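Local structure of trichothecene 3-O-acetyltransferase (Gibberella zeae, 3B2S) at residues A95-G100 and F143-L148; I115-K120 and T151-H156; E279-S284 and S317-I322. The protein transfers an acetyl group, probably from acetyl-CoA, to the 3-hydroxyl of trichothecene toxins, and is seen here with such a substrate bound. One frame throughout, in Å; residues are numbered along the deposited sequence.

Contact 1 (A95-G100 and F143-L148); sequences APTIEG and FIKGGL
P96 meets the hairpin of 143-148 with ring and carbonyl alike: its CG packs against I144 CG2 at 4.4 Å, while P96 O lies 3.4 Å from I144 CB. That carbonyl also accepts from a water, which takes the N-H of K145 at 2.9 Å between the water oxygen and K145 N. T97 follows, its CG2 running alongside K145 CB (3.9 Å); the lysine chain then continues extended, carrying its ammonium group away. With chi1 at 64°, T97 OG1 can turn back to accept from G100 N (2.9 Å), making this small hydroxyl residue the N-cap of helix 98-104. I98, in the first helical turn, gives its N-H to K145 O (2.9 Å, 163°). Its branched side chain drops onto the turn, CG2 3.5 Å from G146 O, and it also touches P28 of strand 20-28. Glycine suits position 146, the third of a type II turn from I144 to G147, because its phi is positive and I98 CG2 lies close by. The helix start is thus joined by one direct backbone bond and one water bridge, K145 O supplying the acceptor a first-turn N-H needs, while I144 CD1 packs 3.8 Å from I98 N.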
# COMPACT_ATOMS: atom_id res chain seq x y z
N ALA A 95 -13.68 4.34 -21.18
CA ALA A 95 -12.31 3.95 -20.81
C ALA A 95 -11.36 5.11 -21.03
O ALA A 95 -11.60 5.95 -21.90
CB ALA A 95 -11.85 2.74 -21.65
N PRO A 96 -10.24 5.14 -20.28
CA PRO A 96 -9.25 6.17 -20.60
C PRO A 96 -8.50 5.90 -21.91
O PRO A 96 -8.51 4.77 -22.42
CB PRO A 96 -8.29 6.11 -19.41
CG PRO A 96 -8.35 4.67 -18.97
CD PRO A 96 -9.82 4.30 -19.13
N THR A 97 -7.86 6.93 -22.44
CA THR A 97 -6.96 6.77 -23.59
C THR A 97 -5.58 7.22 -23.16
O THR A 97 -5.45 7.94 -22.16
CB THR A 97 -7.40 7.66 -24.78
OG1 THR A 97 -7.30 9.03 -24.39
CG2 THR A 97 -8.85 7.34 -25.20
N ILE A 98 -4.53 6.83 -23.89
CA ILE A 98 -3.20 7.31 -23.48
C ILE A 98 -3.04 8.84 -23.55
O ILE A 98 -2.44 9.44 -22.67
CB ILE A 98 -2.00 6.54 -24.11
CG1 ILE A 98 -0.79 6.64 -23.17
CG2 ILE A 98 -1.69 6.99 -25.54
CD1 ILE A 98 0.24 5.59 -23.37
N GLU A 99 -3.62 9.45 -24.58
CA GLU A 99 -3.58 10.91 -24.71
C GLU A 99 -4.39 11.62 -23.62
O GLU A 99 -3.97 12.67 -23.12
CB GLU A 99 -3.99 11.35 -26.12
CG GLU A 99 -2.93 11.00 -27.20
CD GLU A 99 -1.51 11.46 -26.83
OE1 GLU A 99 -1.36 12.55 -26.24
OE2 GLU A 99 -0.55 10.73 -27.12
N GLY A 100 -5.52 11.05 -23.24
CA GLY A 100 -6.33 11.60 -22.14
C GLY A 100 -5.55 11.58 -20.82
O GLY A 100 -5.55 12.57 -20.07
N PHE A 143 -6.25 -3.17 -22.76
CA PHE A 143 -5.83 -2.46 -23.97
C PHE A 143 -6.58 -1.15 -24.03
O PHE A 143 -7.82 -1.14 -24.07
CB PHE A 143 -6.07 -3.25 -25.28
CG PHE A 143 -5.70 -4.70 -25.19
CD1 PHE A 143 -4.60 -5.13 -24.44
CD2 PHE A 143 -6.43 -5.65 -25.89
CE1 PHE A 143 -4.26 -6.48 -24.37
CE2 PHE A 143 -6.09 -6.99 -25.83
CZ PHE A 143 -5.00 -7.40 -25.05
N ILE A 144 -5.85 -0.04 -24.04
CA ILE A 144 -6.48 1.28 -24.23
C ILE A 144 -5.93 1.92 -25.49
O ILE A 144 -4.93 1.48 -26.03
CB ILE A 144 -6.31 2.20 -23.01
CG1 ILE A 144 -4.82 2.64 -22.85
CG2 ILE A 144 -6.87 1.53 -21.75
CD1 ILE A 144 -4.59 3.73 -21.70
N LYS A 145 -6.59 2.96 -25.98
CA LYS A 145 -6.12 3.62 -27.18
C LYS A 145 -4.69 4.10 -26.96
O LYS A 145 -4.42 4.86 -26.01
CB LYS A 145 -7.03 4.80 -27.52
CG LYS A 145 -6.67 5.42 -28.87
CD LYS A 145 -7.62 6.57 -29.21
CE LYS A 145 -7.11 7.32 -30.42
NZ LYS A 145 -8.12 8.36 -30.83
N GLY A 146 -3.78 3.59 -27.78
CA GLY A 146 -2.38 3.94 -27.72
C GLY A 146 -1.59 3.37 -26.54
O GLY A 146 -0.47 3.81 -26.29
N GLY A 147 -2.14 2.39 -25.82
CA GLY A 147 -1.48 1.95 -24.61
C GLY A 147 -1.93 0.63 -24.00
O GLY A 147 -2.77 -0.08 -24.55
N LEU A 148 -1.34 0.32 -22.84
CA LEU A 148 -1.63 -0.87 -22.08
C LEU A 148 -1.64 -0.50 -20.61
O LEU A 148 -0.73 0.17 -20.14
CB LEU A 148 -0.53 -1.92 -22.32
CG LEU A 148 -0.61 -3.20 -21.49
CD1 LEU A 148 -1.77 -4.13 -21.94
CD2 LEU A 148 0.76 -3.96 -21.52
O HOH W 1 -9.25 3.43 -24.82

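Contact 2 (I115-K120 and T151-H156); sequences IIAPRK and TVNGQH. With B2S ((3alpha,7alpha)-3,7,15-trihydroxy-12,13-epoxytrichothec-9-en-8-one), chain E.
T151 and N153, two residues apart on strand 147-155 and both directed at 115-120, grip that segment by its carbonyls. T151 OG1 donates to I116 O at 2.8 Å, approaching from above the carbonyl plane. With OG1 turned to chi1 -55°, the methyl CG2 of T151 is anti to the backbone N, the side on which A117 CB lies (3.8 Å); threonine thus offers a donor and an apolar surface from one branched carbon. N153 uses its amide in a similar double way. ND2 gives a bond to R119 O (2.8 Å, 155°), which lies close to the amide plane, although the donor itself sits well above the plane of the R119 carbonyl. On the other branch, N153 OD1 is buried against the proline ring, 3.3 Å from P118 CD, and has no hydrogen-bonding partner in the model. Proline suits this place because its CD and CG methylenes lie against the amide and it has no N-H that would need a partner.

A second shell fixes these groups. I116 O also accepts from N142 ND2, T151 OG1 bonds S24 OG, and R119 O receives Q22 NE2, so the strands on both sides of 147-155 take part. The guanidinium of R119 leads away to P133 O, and K120 NZ pairs with E113 and E406.

Just beyond the strand end, H156 NE2 meets O3 of the bound trichothecene at 2.9 Å (162°), the hydroxyl lying in the ring plane at the imidazole edge; Y413 OH holds the same ligand. A histidine here, contacting the oxygen that, by the enzyme's name, is probably acetylated, is consistent with the histidine of the HxxxD active-site motif of CoA-dependent acyltransferases.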
# COMPACT_ATOMS: atom_id res chain seq x y z
N ILE A 115 -13.13 -0.75 -13.83
CA ILE A 115 -12.85 -0.88 -15.26
C ILE A 115 -11.50 -1.55 -15.52
O ILE A 115 -11.36 -2.35 -16.46
CB ILE A 115 -12.86 0.51 -15.95
CG1 ILE A 115 -14.19 1.24 -15.67
CG2 ILE A 115 -12.60 0.40 -17.48
CD1 ILE A 115 -14.33 2.58 -16.45
N ILE A 116 -10.48 -1.20 -14.73
CA ILE A 116 -9.12 -1.68 -15.04
C ILE A 116 -8.53 -2.69 -14.05
O ILE A 116 -7.41 -3.17 -14.26
CB ILE A 116 -8.13 -0.51 -15.38
CG1 ILE A 116 -8.07 0.58 -14.29
CG2 ILE A 116 -8.51 0.14 -16.72
CD1 ILE A 116 -7.59 0.10 -12.89
N ALA A 117 -9.26 -3.04 -13.00
CA ALA A 117 -8.75 -4.05 -12.03
C ALA A 117 -9.58 -5.35 -12.06
O ALA A 117 -10.80 -5.32 -12.34
CB ALA A 117 -8.71 -3.46 -10.58
N PRO A 118 -8.93 -6.51 -11.77
CA PRO A 118 -9.66 -7.80 -11.84
C PRO A 118 -10.58 -8.10 -10.64
O PRO A 118 -11.39 -9.04 -10.68
CB PRO A 118 -8.52 -8.83 -11.96
CG PRO A 118 -7.37 -8.22 -11.20
CD PRO A 118 -7.50 -6.70 -11.44
N ARG A 119 -10.42 -7.33 -9.56
CA ARG A 119 -11.21 -7.48 -8.34
C ARG A 119 -11.10 -6.17 -7.57
O ARG A 119 -10.05 -5.52 -7.58
CB ARG A 119 -10.66 -8.66 -7.48
CG ARG A 119 -11.36 -8.84 -6.14
CD ARG A 119 -11.26 -10.25 -5.63
NE ARG A 119 -11.79 -10.38 -4.27
CZ ARG A 119 -12.04 -11.55 -3.69
NH1 ARG A 119 -12.49 -11.61 -2.45
NH2 ARG A 119 -11.82 -12.67 -4.37
N LYS A 120 -12.17 -5.79 -6.89
CA LYS A 120 -12.15 -4.62 -6.01
C LYS A 120 -11.18 -4.72 -4.83
O LYS A 120 -10.81 -5.82 -4.39
CB LYS A 120 -13.56 -4.34 -5.49
CG LYS A 120 -14.51 -3.86 -6.61
CD LYS A 120 -15.94 -3.66 -6.10
CE LYS A 120 -16.03 -2.59 -5.01
NZ LYS A 120 -15.83 -1.24 -5.60
N THR A 151 -2.71 -4.17 -14.41
CA THR A 151 -3.09 -4.06 -13.01
C THR A 151 -2.79 -5.36 -12.31
O THR A 151 -3.14 -6.46 -12.79
CB THR A 151 -4.58 -3.66 -12.86
OG1 THR A 151 -4.80 -2.44 -13.60
CG2 THR A 151 -4.95 -3.46 -11.38
N VAL A 152 -2.15 -5.24 -11.15
CA VAL A 152 -1.86 -6.38 -10.29
C VAL A 152 -2.58 -6.19 -8.96
O VAL A 152 -2.39 -5.17 -8.29
CB VAL A 152 -0.32 -6.54 -9.99
CG1 VAL A 152 -0.10 -7.82 -9.15
CG2 VAL A 152 0.50 -6.60 -11.30
N ASN A 153 -3.35 -7.20 -8.58
CA ASN A 153 -3.99 -7.31 -7.25
C ASN A 153 -3.28 -8.36 -6.38
O ASN A 153 -3.06 -9.50 -6.83
CB ASN A 153 -5.43 -7.80 -7.41
CG ASN A 153 -6.41 -6.70 -7.70
OD1 ASN A 153 -6.17 -5.82 -8.54
ND2 ASN A 153 -7.56 -6.77 -7.04
N GLY A 154 -2.92 -7.99 -5.15
CA GLY A 154 -2.32 -8.93 -4.21
C GLY A 154 -3.21 -9.10 -2.99
O GLY A 154 -3.66 -8.11 -2.41
N GLN A 155 -3.45 -10.35 -2.59
CA GLN A 155 -4.25 -10.62 -1.39
C GLN A 155 -3.46 -10.13 -0.17
O GLN A 155 -2.32 -10.56 0.07
CB GLN A 155 -4.62 -12.11 -1.27
CG GLN A 155 -5.95 -12.39 -0.54
CD GLN A 155 -5.98 -11.81 0.85
OE1 GLN A 155 -6.79 -10.90 1.17
NE2 GLN A 155 -5.07 -12.26 1.68
N HIS A 156 -4.04 -9.21 0.58
CA HIS A 156 -3.25 -8.49 1.58
C HIS A 156 -2.73 -9.31 2.77
O HIS A 156 -1.74 -8.99 3.33
CB HIS A 156 -3.88 -7.16 1.99
CG HIS A 156 -2.90 -6.15 2.50
ND1 HIS A 156 -1.74 -6.48 3.15
CD2 HIS A 156 -2.93 -4.80 2.48
CE1 HIS A 156 -1.10 -5.39 3.50
NE2 HIS A 156 -1.79 -4.36 3.09
C13 B2S E . -2.65 2.31 5.92
O2 B2S E . -1.42 1.52 6.19
C12 B2S E . -2.47 0.90 5.40
C5 B2S E . -3.14 -0.37 5.96
C14 B2S E . -3.15 -0.41 7.51
C4 B2S E . -2.16 -1.43 5.37
C3 B2S E . -1.38 -0.71 4.22
O3 B2S E . -1.41 -1.46 2.98
C2 B2S E . -2.14 0.59 3.98
O1 B2S E . -3.31 0.30 3.13
C11 B2S E . -4.57 -0.14 3.83
C10 B2S E . -5.62 -0.53 2.95
C9 B2S E . -6.86 -0.16 3.50
C16 B2S E . -8.17 -0.42 2.72
C8 B2S E . -6.89 0.42 4.79
O5 B2S E . -7.96 0.74 5.31
C7 B2S E . -5.55 0.67 5.58
O4 B2S E . -5.73 0.92 6.98
C6 B2S E . -4.57 -0.51 5.34
C15 B2S E . -5.23 -1.87 5.68
O6 B2S E . -6.55 -1.58 6.21

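Contact 3 (E279-S284 and S317-I322); sequences ERIDGS and STIGEI
G283 and G320 bring their backbones to within 3.9 Å, CA to CA, and G320 N donates to G283 O (2.8 Å, 161°). The arrangement joins an Asx turn, D282 to S284, to the capped N-terminus of helix 319-324, just where strand 310-318 ends beside the start of its antiparallel neighbour, strand 286-294. Glycine in both segments suits so close an approach, and the loop carbonyl serves an amide of the first helical turn that has no acceptor within its own helix.

T318 is the N-cap. Its chi1 of 61° sets OG1 between the backbone N and the carbonyl carbon, from where it accepts a weak bond from E321 N (3.3 Å). The methyl is left to the loop, T318 CG2 touching S284 O at 3.5 Å. A water ties the two sides together by donating to G283 O and bonding T318 OG1 at 2.6 Å from the water oxygen.

The apolar part is carried by two isoleucines whose side chains cross at about a right angle, I281 CD1 resting on I319 CG1 at 3.8 Å. I319 is buried, and its branched chain continues the packing onto L278, S274 and A285, whereas I281 extends it toward T373. R280, preceding this pair, turns elsewhere to a salt bridge with D433.

At D282 one carboxylate oxygen closes the Asx turn, and aspartate suits because that oxygen can accept twice: D282 OD2 receives S284 OG on its anti lone pair at 2.7 Å and S284 N from above the carboxylate plane at 3.1 Å.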
# COMPACT_ATOMS: atom_id res chain seq x y z
N GLU A 279 -10.21 24.83 10.43
CA GLU A 279 -11.45 25.46 9.96
C GLU A 279 -12.73 24.74 10.41
O GLU A 279 -13.83 25.28 10.24
CB GLU A 279 -11.43 25.62 8.44
CG GLU A 279 -10.32 26.52 7.93
CD GLU A 279 -10.24 27.84 8.69
OE1 GLU A 279 -11.26 28.56 8.73
OE2 GLU A 279 -9.15 28.14 9.25
N ARG A 280 -12.61 23.55 10.99
CA ARG A 280 -13.81 22.83 11.44
C ARG A 280 -13.70 22.15 12.79
O ARG A 280 -14.69 21.58 13.28
CB ARG A 280 -14.30 21.83 10.37
CG ARG A 280 -13.33 20.69 10.08
CD ARG A 280 -14.02 19.52 9.39
NE ARG A 280 -13.05 18.47 9.04
CZ ARG A 280 -12.75 17.41 9.79
NH1 ARG A 280 -13.31 17.22 10.98
NH2 ARG A 280 -11.86 16.53 9.33
N ILE A 281 -12.52 22.17 13.41
CA ILE A 281 -12.38 21.67 14.78
C ILE A 281 -11.39 22.51 15.54
O ILE A 281 -10.60 23.22 14.93
CB ILE A 281 -11.93 20.17 14.88
CG1 ILE A 281 -10.64 19.94 14.08
CG2 ILE A 281 -13.06 19.20 14.50
CD1 ILE A 281 -10.16 18.50 14.10
N ASP A 282 -11.43 22.41 16.87
CA ASP A 282 -10.53 23.18 17.72
C ASP A 282 -9.10 22.65 17.64
O ASP A 282 -8.88 21.44 17.47
CB ASP A 282 -11.00 23.16 19.18
CG ASP A 282 -10.27 24.18 20.04
OD1 ASP A 282 -10.42 25.39 19.76
OD2 ASP A 282 -9.52 23.79 20.95
N GLY A 283 -8.13 23.56 17.78
CA GLY A 283 -6.72 23.18 17.85
C GLY A 283 -6.37 22.16 18.92
O GLY A 283 -5.38 21.45 18.79
N SER A 284 -7.17 22.08 19.99
CA SER A 284 -6.92 21.11 21.07
C SER A 284 -7.30 19.66 20.70
O SER A 284 -7.00 18.73 21.46
CB SER A 284 -7.67 21.51 22.36
OG SER A 284 -9.08 21.45 22.16
N SER A 317 -0.49 13.90 18.89
CA SER A 317 -0.33 15.32 19.20
C SER A 317 -1.71 15.97 19.15
O SER A 317 -2.73 15.29 19.33
CB SER A 317 0.60 15.95 18.16
OG SER A 317 1.00 17.26 18.52
N THR A 318 -1.77 17.28 18.90
CA THR A 318 -3.05 17.94 18.68
C THR A 318 -2.99 18.66 17.37
O THR A 318 -1.90 19.01 16.90
CB THR A 318 -3.42 18.98 19.80
OG1 THR A 318 -2.44 20.01 19.83
CG2 THR A 318 -3.55 18.30 21.17
N ILE A 319 -4.16 18.89 16.78
CA ILE A 319 -4.29 19.58 15.51
C ILE A 319 -3.56 20.94 15.48
O ILE A 319 -2.86 21.27 14.52
CB ILE A 319 -5.80 19.76 15.16
CG1 ILE A 319 -6.44 18.40 14.82
CG2 ILE A 319 -5.99 20.76 14.04
CD1 ILE A 319 -6.02 17.83 13.48
N GLY A 320 -3.71 21.73 16.55
CA GLY A 320 -3.05 23.05 16.63
C GLY A 320 -1.54 22.94 16.74
O GLY A 320 -0.81 23.72 16.09
N GLU A 321 -1.04 22.01 17.55
CA GLU A 321 0.41 21.83 17.70
C GLU A 321 1.07 21.43 16.37
O GLU A 321 2.05 22.04 15.93
CB GLU A 321 0.75 20.82 18.79
CG GLU A 321 2.25 20.66 19.04
N ILE A 322 0.49 20.42 15.72
CA ILE A 322 1.00 19.96 14.42
C ILE A 322 0.95 21.08 13.37
O ILE A 322 1.95 21.32 12.67
CB ILE A 322 0.26 18.69 13.93
CG1 ILE A 322 0.52 17.53 14.89
CG2 ILE A 322 0.67 18.33 12.50
CD1 ILE A 322 2.05 17.11 15.03
O HOH W 2 -3.01 22.30 20.80

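Contacts 1 and 2 share strand 147-155, contact 1 at its beginning and contact 2 at its end, with centres 19 Å apart. Segments 95-100 and 115-120 both lie between strands 83-88 and 137-144, so the two contacts together fasten that connection to one five-stranded sheet. Contact 2 alone reaches the trichothecene, through H156. Contact 3 lies at the end of strand 310-318, an outermost strand of the seven-stranded sheet, across the centre of the chain: its centre lies 37 Å from that of contact 2, with nearest atoms about 24 Å apart, and 43 Å from that of contact 1. That second sheet nevertheless holds Y413, so the ligand is bonded by one residue of strand 411-414 and one just past strand 147-155.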